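Putative uncharacterized protein PH1780 (Pyrococcus horikoshii, PDB 2YZQ) is of unknown function but binds S-adenosylmethionine and, with its four CBS domains, probably acts as a sensor or regulator responsive to that ligand. Local coordinates at residues Thr5-Gln9 against Asp111-Tyr116; Pro71-Glu75 against Tyr91-Val97; Val136-Glu141 against Leu160-Ser165. All blocks are in the same frame, centred on the assembly; numbering follows the deposited sequence.

Interaction 1: Thr5-Gln9 against Asp111-Tyr116; sequences TIMTQ and DIIRRY
Arg115 reaches from the helix at 111-116 to the turn after Ile6 and takes hold of two oxygens there with the end of its guanidinium. The chain runs extended from CG to NE (chi2 169°, chi3 180°), which carries the group past Ile6. Arg115 NH1 donates to Ile6 O at 2.8 Å, with the acceptor close to the guanidinium plane but the donor tilted from the plane of the carbonyl. NH1 and NH2 together grip the single atom Thr8 OG1, Arg115 NH2 at 3.0 Å, through rather bent bonds. Asp111 OD1 sits over the centre of one guanidinium face, 3.4 Å from Arg115 NH1, so this salt bridge rests on charge alone; a second salt bridge joins Asp111 OD1 to Arg114 NH2. The contact joins the first CBS range (3-57) to the second (62-118), where Thr8 pairs with Ile106 and strand 8-9 thereby borders the second domain's sheet. Ile6 is a knob among Asp111, Ile112, Arg115 and Tyr116: CG2 of Ile6 rests 3.4 Å from Asp111 O, while its CD1 meets Tyr116 CB at 3.9 Å. Asp111 OD2 accepts from Thr108 N and from a water, 2.6 Å away, that also bonds Thr8 OG1.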
# COMPACT_ATOMS: atom_id res chain seq x y z
N THR A 5 -0.17 13.95 -14.14
CA THR A 5 -0.18 12.79 -15.03
C THR A 5 -0.58 11.48 -14.37
O THR A 5 -1.18 10.61 -15.00
CB THR A 5 1.21 12.60 -15.67
OG1 THR A 5 1.64 13.84 -16.25
CG2 THR A 5 1.16 11.53 -16.76
N ILE A 6 -0.28 11.36 -13.08
CA ILE A 6 -0.55 10.13 -12.36
C ILE A 6 -1.80 10.15 -11.48
O ILE A 6 -2.37 9.10 -11.17
CB ILE A 6 0.68 9.75 -11.50
CG1 ILE A 6 1.95 9.81 -12.36
CG2 ILE A 6 0.53 8.36 -10.89
CD1 ILE A 6 1.90 8.94 -13.62
N MET A 7 -2.26 11.34 -11.09
CA MET A 7 -3.43 11.45 -10.23
C MET A 7 -4.73 11.06 -10.93
O MET A 7 -4.78 10.98 -12.16
CB MET A 7 -3.58 12.88 -9.73
CG MET A 7 -3.91 13.87 -10.84
SD MET A 7 -4.07 15.56 -10.26
CE MET A 7 -5.15 16.27 -11.53
N THR A 8 -5.76 10.81 -10.14
CA THR A 8 -7.09 10.51 -10.67
C THR A 8 -7.80 11.85 -10.55
O THR A 8 -7.89 12.41 -9.45
CB THR A 8 -7.84 9.47 -9.81
OG1 THR A 8 -7.21 8.19 -9.95
CG2 THR A 8 -9.29 9.37 -10.24
N GLN A 9 -8.29 12.39 -11.66
CA GLN A 9 -8.95 13.69 -11.61
C GLN A 9 -10.39 13.67 -11.13
O GLN A 9 -11.05 12.64 -11.14
CB GLN A 9 -8.90 14.36 -12.98
CG GLN A 9 -7.53 14.33 -13.63
CD GLN A 9 -7.35 15.46 -14.61
OE1 GLN A 9 -6.86 16.54 -14.25
NE2 GLN A 9 -7.75 15.24 -15.86
N ASP A 111 -1.66 4.38 -7.40
CA ASP A 111 -1.57 5.08 -8.68
C ASP A 111 -0.13 5.19 -9.15
O ASP A 111 0.16 5.01 -10.33
CB ASP A 111 -2.15 6.50 -8.58
CG ASP A 111 -3.64 6.52 -8.30
OD1 ASP A 111 -4.36 5.66 -8.84
OD2 ASP A 111 -4.08 7.43 -7.57
N ILE A 112 0.77 5.51 -8.22
CA ILE A 112 2.17 5.65 -8.58
C ILE A 112 2.73 4.31 -9.06
O ILE A 112 3.47 4.27 -10.04
CB ILE A 112 2.99 6.18 -7.38
CG1 ILE A 112 2.52 7.60 -7.05
CG2 ILE A 112 4.48 6.17 -7.71
CD1 ILE A 112 3.24 8.25 -5.89
N ILE A 113 2.37 3.23 -8.40
CA ILE A 113 2.85 1.91 -8.79
C ILE A 113 2.32 1.48 -10.16
O ILE A 113 3.09 1.14 -11.06
CB ILE A 113 2.42 0.83 -7.77
CG1 ILE A 113 3.03 1.13 -6.40
CG2 ILE A 113 2.82 -0.56 -8.27
CD1 ILE A 113 4.53 1.28 -6.41
N ARG A 114 1.00 1.52 -10.31
CA ARG A 114 0.34 1.10 -11.55
C ARG A 114 0.48 2.00 -12.77
O ARG A 114 0.67 1.50 -13.89
CB ARG A 114 -1.15 0.88 -11.27
CG ARG A 114 -1.45 -0.22 -10.26
CD ARG A 114 -2.89 -0.18 -9.79
NE ARG A 114 -3.18 1.02 -9.01
CZ ARG A 114 -4.33 1.26 -8.39
NH1 ARG A 114 -5.32 0.38 -8.46
NH2 ARG A 114 -4.48 2.38 -7.70
N ARG A 115 0.40 3.31 -12.57
CA ARG A 115 0.47 4.25 -13.68
C ARG A 115 1.86 4.80 -13.98
O ARG A 115 2.10 5.30 -15.07
CB ARG A 115 -0.48 5.42 -13.42
CG ARG A 115 -1.92 5.01 -13.24
CD ARG A 115 -2.77 6.18 -12.73
NE ARG A 115 -4.17 5.79 -12.55
CZ ARG A 115 -5.09 6.53 -11.96
NH1 ARG A 115 -4.78 7.73 -11.47
NH2 ARG A 115 -6.34 6.09 -11.85
N TYR A 116 2.76 4.70 -13.01
CA TYR A 116 4.10 5.24 -13.20
C TYR A 116 5.22 4.20 -13.20
O TYR A 116 5.79 3.90 -14.25
CB TYR A 116 4.36 6.30 -12.13
CG TYR A 116 5.67 7.02 -12.27
CD1 TYR A 116 5.99 7.72 -13.43
CD2 TYR A 116 6.59 7.03 -11.22
CE1 TYR A 116 7.19 8.41 -13.55
CE2 TYR A 116 7.79 7.72 -11.33
CZ TYR A 116 8.09 8.41 -12.49
OH TYR A 116 9.27 9.10 -12.60
O HOH W 1 -6.65 7.74 -7.35

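Interaction 2: Pro71-Glu75 against Tyr91-Val97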
# COMPACT_ATOMS: atom_id res chain seq x y z
N PRO A 71 -1.76 15.21 3.64
CA PRO A 71 -0.80 15.75 2.67
C PRO A 71 -1.49 16.29 1.41
O PRO A 71 -2.40 15.66 0.87
CB PRO A 71 0.10 14.55 2.37
CG PRO A 71 -0.82 13.39 2.55
CD PRO A 71 -1.58 13.76 3.80
N VAL A 72 -1.06 17.47 0.97
CA VAL A 72 -1.63 18.09 -0.22
C VAL A 72 -0.55 18.61 -1.16
O VAL A 72 0.53 19.03 -0.72
CB VAL A 72 -2.56 19.28 0.16
CG1 VAL A 72 -3.70 18.79 1.03
CG2 VAL A 72 -1.76 20.35 0.87
N VAL A 73 -0.84 18.58 -2.45
CA VAL A 73 0.08 19.07 -3.47
C VAL A 73 -0.74 19.69 -4.58
O VAL A 73 -1.97 19.62 -4.56
CB VAL A 73 0.92 17.92 -4.08
CG1 VAL A 73 1.77 17.25 -3.01
CG2 VAL A 73 -0.00 16.90 -4.75
N LYS A 74 -0.05 20.31 -5.53
CA LYS A 74 -0.70 20.91 -6.69
C LYS A 74 -0.40 19.99 -7.86
O LYS A 74 0.59 19.26 -7.84
CB LYS A 74 -0.15 22.32 -6.94
CG LYS A 74 -0.55 23.32 -5.88
CD LYS A 74 -0.09 24.73 -6.22
CE LYS A 74 -0.62 25.73 -5.21
NZ LYS A 74 -0.25 25.37 -3.81
N GLU A 75 -1.26 20.00 -8.89
CA GLU A 75 -1.06 19.10 -10.02
C GLU A 75 0.26 19.28 -10.77
O GLU A 75 0.73 18.34 -11.41
CB GLU A 75 -2.23 19.20 -11.02
CG GLU A 75 -2.28 20.46 -11.86
CD GLU A 75 -3.21 20.34 -13.05
OE1 GLU A 75 -3.47 21.36 -13.72
OE2 GLU A 75 -3.69 19.22 -13.31
N TYR A 91 1.33 8.20 5.08
CA TYR A 91 -0.04 8.15 4.58
C TYR A 91 0.03 7.72 3.12
O TYR A 91 0.93 8.13 2.39
CB TYR A 91 -0.69 9.53 4.73
CG TYR A 91 -2.20 9.51 4.67
CD1 TYR A 91 -2.94 8.75 5.58
CD2 TYR A 91 -2.88 10.25 3.71
CE1 TYR A 91 -4.34 8.73 5.52
CE2 TYR A 91 -4.27 10.23 3.65
CZ TYR A 91 -4.99 9.47 4.55
OH TYR A 91 -6.36 9.46 4.47
N ARG A 92 -0.93 6.90 2.70
CA ARG A 92 -0.94 6.36 1.34
C ARG A 92 -1.56 7.18 0.22
O ARG A 92 -1.76 6.68 -0.88
CB ARG A 92 -1.59 4.97 1.36
CG ARG A 92 -0.84 3.96 2.22
CD ARG A 92 -1.58 2.63 2.29
NE ARG A 92 -1.75 2.02 0.98
CZ ARG A 92 -0.77 1.42 0.30
NH1 ARG A 92 0.46 1.36 0.80
NH2 ARG A 92 -1.03 0.90 -0.90
N ARG A 93 -1.87 8.44 0.49
CA ARG A 93 -2.45 9.27 -0.56
C ARG A 93 -2.27 10.74 -0.28
O ARG A 93 -2.03 11.15 0.85
CB ARG A 93 -3.94 8.95 -0.73
CG ARG A 93 -4.80 9.35 0.44
CD ARG A 93 -6.21 8.79 0.29
NE ARG A 93 -6.21 7.33 0.24
CZ ARG A 93 -5.77 6.55 1.22
NH1 ARG A 93 -5.29 7.07 2.34
NH2 ARG A 93 -5.80 5.23 1.08
N VAL A 94 -2.38 11.53 -1.34
CA VAL A 94 -2.27 12.97 -1.23
C VAL A 94 -3.43 13.56 -2.02
O VAL A 94 -3.83 13.02 -3.05
CB VAL A 94 -0.94 13.50 -1.82
CG1 VAL A 94 0.24 12.85 -1.10
CG2 VAL A 94 -0.87 13.22 -3.32
N VAL A 95 -3.98 14.66 -1.53
CA VAL A 95 -5.07 15.31 -2.23
C VAL A 95 -4.41 16.40 -3.07
O VAL A 95 -3.51 17.09 -2.60
CB VAL A 95 -6.08 15.96 -1.25
CG1 VAL A 95 -7.17 16.69 -2.03
CG2 VAL A 95 -6.70 14.89 -0.36
N VAL A 96 -4.84 16.51 -4.32
CA VAL A 96 -4.29 17.51 -5.22
C VAL A 96 -5.28 18.67 -5.25
O VAL A 96 -6.46 18.46 -5.53
CB VAL A 96 -4.13 16.96 -6.65
CG1 VAL A 96 -3.35 17.94 -7.50
CG2 VAL A 96 -3.44 15.59 -6.61
N VAL A 97 -4.81 19.87 -4.95
CA VAL A 97 -5.69 21.03 -4.94
C VAL A 97 -5.24 22.09 -5.93
O VAL A 97 -4.10 22.07 -6.41
CB VAL A 97 -5.76 21.68 -3.54
CG1 VAL A 97 -6.22 20.66 -2.51
CG2 VAL A 97 -4.40 22.26 -3.16
O HOH W 2 -3.29 22.07 -8.90
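A beta-alpha-beta unit of a CBS domain brings strands 72-74 and 93-97 side by side and parallel, with helix 79-89 as the crossover between them. Val72 pairs with Val95 and Val73 with Val96. Three backbone bonds join the strands: Val95 N to Pro71 O, Val73 N to Val95 O at 3.1 Å, and Val97 N to Val73 O at 2.9 Å, the last nearly straight onto its carbonyl. Val73 and Val96 face the same side of the sheet. Val73 CG2, placed between its own backbone N and carbonyl carbon (CG1 has chi1 -62°), lies 4.0 Å from Val94 CG2 and touches Val96 CG2 as well; Leu85 of helix 79-89 packs on Val73. At the entry to the first strand the Pro71 ring crosses the side chains of Tyr91 and Val94 at about a right angle, with Pro71 CD 3.7 Å from Tyr91 CD2 and CG 3.8 Å from Val94 CG1. Pro71 CG also presses to 3.1 Å from Arg93 O, a buried carbonyl with no hydrogen-bonding partner in the model. On the other side of the sheet, Val72 and Val95 both pack against Leu44 of strand 44-49. Beyond the paired residues the strands part, and a water fills in: it accepts from Glu75 N and donates to Val97 O at 2.6 Å, while Val96 CG1 lies against Glu75 N.

Interaction 3: Val136-Glu141 against Leu160-Ser165; sequences VSIVWE and LPVVDS
With CG anti to the backbone N (chi1 174°), the Trp140 indole swings along the neighbouring strand until CD1 lies 3.1 Å from Val163 O, which sits at the ring edge. Glu141 has CG between its N and carbonyl carbon (chi1 69°) and is extended beyond, which brings Glu141 OE2 to 3.4 Å from Asp164 CB. One water joins these groups: it accepts from Trp140 NE1 and Ser165 N and donates to Glu141 OE2 at 2.7 Å. An alanine in place of Glu141 is likely to leave that water, still held by Trp140 NE1 and Ser165 N, without its acceptor and freer to turn. The backbones pair in parallel, Val139 with Val162 and Trp140 with Val163, through Val139 N to Pro161 O, Val163 N to Val139 O and Glu141 N to Val163 O at 2.9 Å. Val139 CG1 and Val162 CG2 lie side by side, 3.9 Å apart, while on the other face the Ile138 side chain crosses that of Val163 at about a right angle, CD1 against CG1. This is the parallel pair of a CBS beta-alpha-beta unit, the side chain of Pro161 about 7 Å from the bound S-adenosylmethionine. Helix 145-153 packs on Val139 and Leu160, strand 169-174 runs antiparallel beside 159-163, and Leu264 of strand 263-269 meets Ile138 and Pro161.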
# COMPACT_ATOMS: atom_id res chain seq x y z
N VAL A 136 10.96 -7.38 8.68
CA VAL A 136 9.65 -7.84 8.25
C VAL A 136 8.92 -8.68 9.29
O VAL A 136 9.51 -9.57 9.90
CB VAL A 136 9.78 -8.66 6.95
CG1 VAL A 136 10.74 -9.81 7.17
CG2 VAL A 136 8.42 -9.17 6.51
N SER A 137 7.64 -8.39 9.48
CA SER A 137 6.80 -9.14 10.41
C SER A 137 6.34 -10.40 9.68
O SER A 137 5.83 -10.31 8.57
CB SER A 137 5.58 -8.32 10.83
OG SER A 137 5.98 -7.19 11.59
N ILE A 138 6.53 -11.56 10.30
CA ILE A 138 6.13 -12.81 9.67
C ILE A 138 5.33 -13.65 10.65
O ILE A 138 5.17 -13.28 11.80
CB ILE A 138 7.37 -13.63 9.23
CG1 ILE A 138 8.18 -14.09 10.45
CG2 ILE A 138 8.25 -12.77 8.32
CD1 ILE A 138 9.39 -14.96 10.10
N VAL A 139 4.80 -14.77 10.20
CA VAL A 139 4.03 -15.61 11.11
C VAL A 139 4.19 -17.07 10.72
O VAL A 139 4.22 -17.39 9.54
CB VAL A 139 2.52 -15.22 11.09
CG1 VAL A 139 1.90 -15.54 9.74
CG2 VAL A 139 1.79 -15.95 12.20
N TRP A 140 4.32 -17.94 11.72
CA TRP A 140 4.44 -19.37 11.46
C TRP A 140 3.07 -19.89 11.02
O TRP A 140 2.04 -19.49 11.58
CB TRP A 140 4.90 -20.09 12.72
CG TRP A 140 4.91 -21.59 12.58
CD1 TRP A 140 5.43 -22.32 11.56
CD2 TRP A 140 4.36 -22.53 13.51
NE1 TRP A 140 5.25 -23.66 11.79
CE2 TRP A 140 4.60 -23.82 12.99
CE3 TRP A 140 3.70 -22.41 14.74
CZ2 TRP A 140 4.19 -24.98 13.65
CZ3 TRP A 140 3.30 -23.56 15.40
CH2 TRP A 140 3.55 -24.83 14.85
N GLU A 141 3.05 -20.77 10.03
CA GLU A 141 1.79 -21.30 9.51
C GLU A 141 0.91 -21.98 10.56
O GLU A 141 -0.30 -22.10 10.36
CB GLU A 141 2.07 -22.26 8.35
CG GLU A 141 2.74 -23.57 8.76
CD GLU A 141 3.17 -24.39 7.56
OE1 GLU A 141 2.44 -24.41 6.54
OE2 GLU A 141 4.23 -25.04 7.64
N LEU A 160 1.40 -10.58 5.83
CA LEU A 160 2.39 -11.29 6.62
C LEU A 160 2.93 -12.49 5.86
O LEU A 160 2.16 -13.39 5.49
CB LEU A 160 1.78 -11.83 7.92
CG LEU A 160 1.27 -10.90 9.00
CD1 LEU A 160 0.49 -11.68 10.05
CD2 LEU A 160 2.47 -10.20 9.64
N PRO A 161 4.24 -12.52 5.57
CA PRO A 161 4.76 -13.69 4.87
C PRO A 161 4.61 -14.82 5.89
O PRO A 161 4.76 -14.58 7.09
CB PRO A 161 6.23 -13.34 4.65
CG PRO A 161 6.21 -11.84 4.53
CD PRO A 161 5.24 -11.44 5.62
N VAL A 162 4.30 -16.03 5.44
CA VAL A 162 4.12 -17.16 6.35
C VAL A 162 5.28 -18.14 6.18
O VAL A 162 5.69 -18.43 5.06
CB VAL A 162 2.79 -17.89 6.06
CG1 VAL A 162 2.60 -19.02 7.05
CG2 VAL A 162 1.63 -16.91 6.14
N VAL A 163 5.79 -18.65 7.29
CA VAL A 163 6.91 -19.58 7.25
C VAL A 163 6.59 -20.91 7.92
O VAL A 163 5.65 -21.00 8.71
CB VAL A 163 8.16 -18.97 7.93
CG1 VAL A 163 8.57 -17.69 7.21
CG2 VAL A 163 7.87 -18.69 9.40
N ASP A 164 7.36 -21.94 7.59
CA ASP A 164 7.15 -23.23 8.23
C ASP A 164 7.92 -23.26 9.54
O ASP A 164 8.50 -22.25 9.96
CB ASP A 164 7.56 -24.40 7.31
CG ASP A 164 9.03 -24.38 6.93
OD1 ASP A 164 9.84 -23.70 7.59
OD2 ASP A 164 9.38 -25.08 5.95
N SER A 165 7.93 -24.41 10.21
CA SER A 165 8.59 -24.54 11.49
C SER A 165 10.10 -24.29 11.46
O SER A 165 10.71 -24.08 12.50
CB SER A 165 8.31 -25.93 12.08
OG SER A 165 8.87 -26.95 11.26
O HOH W 3 5.52 -25.77 9.91

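From the N terminus, residues 5-9 meet helix 109-117 about a hundred residues later, and interaction 1 there closes the widest loop, linking the CBS range 3-57 to 62-118. The shorter loop of interaction 2, the crossover from 71-75 to 91-97, lies within it and stays in the second range. The two share one sheet, with strand 8-9 at one border and strand 72-74 at the other, and they touch where Met7 SD packs on Val96 CG2, 3.7 Å away. Interaction 3 follows in series, past helix 109-117, and closes a second beta-alpha-beta loop within the range 129-184. It lies on the opposite side of the chain's centre, its nearest atoms about 17 Å from interaction 1 and about 13 Å from interaction 2.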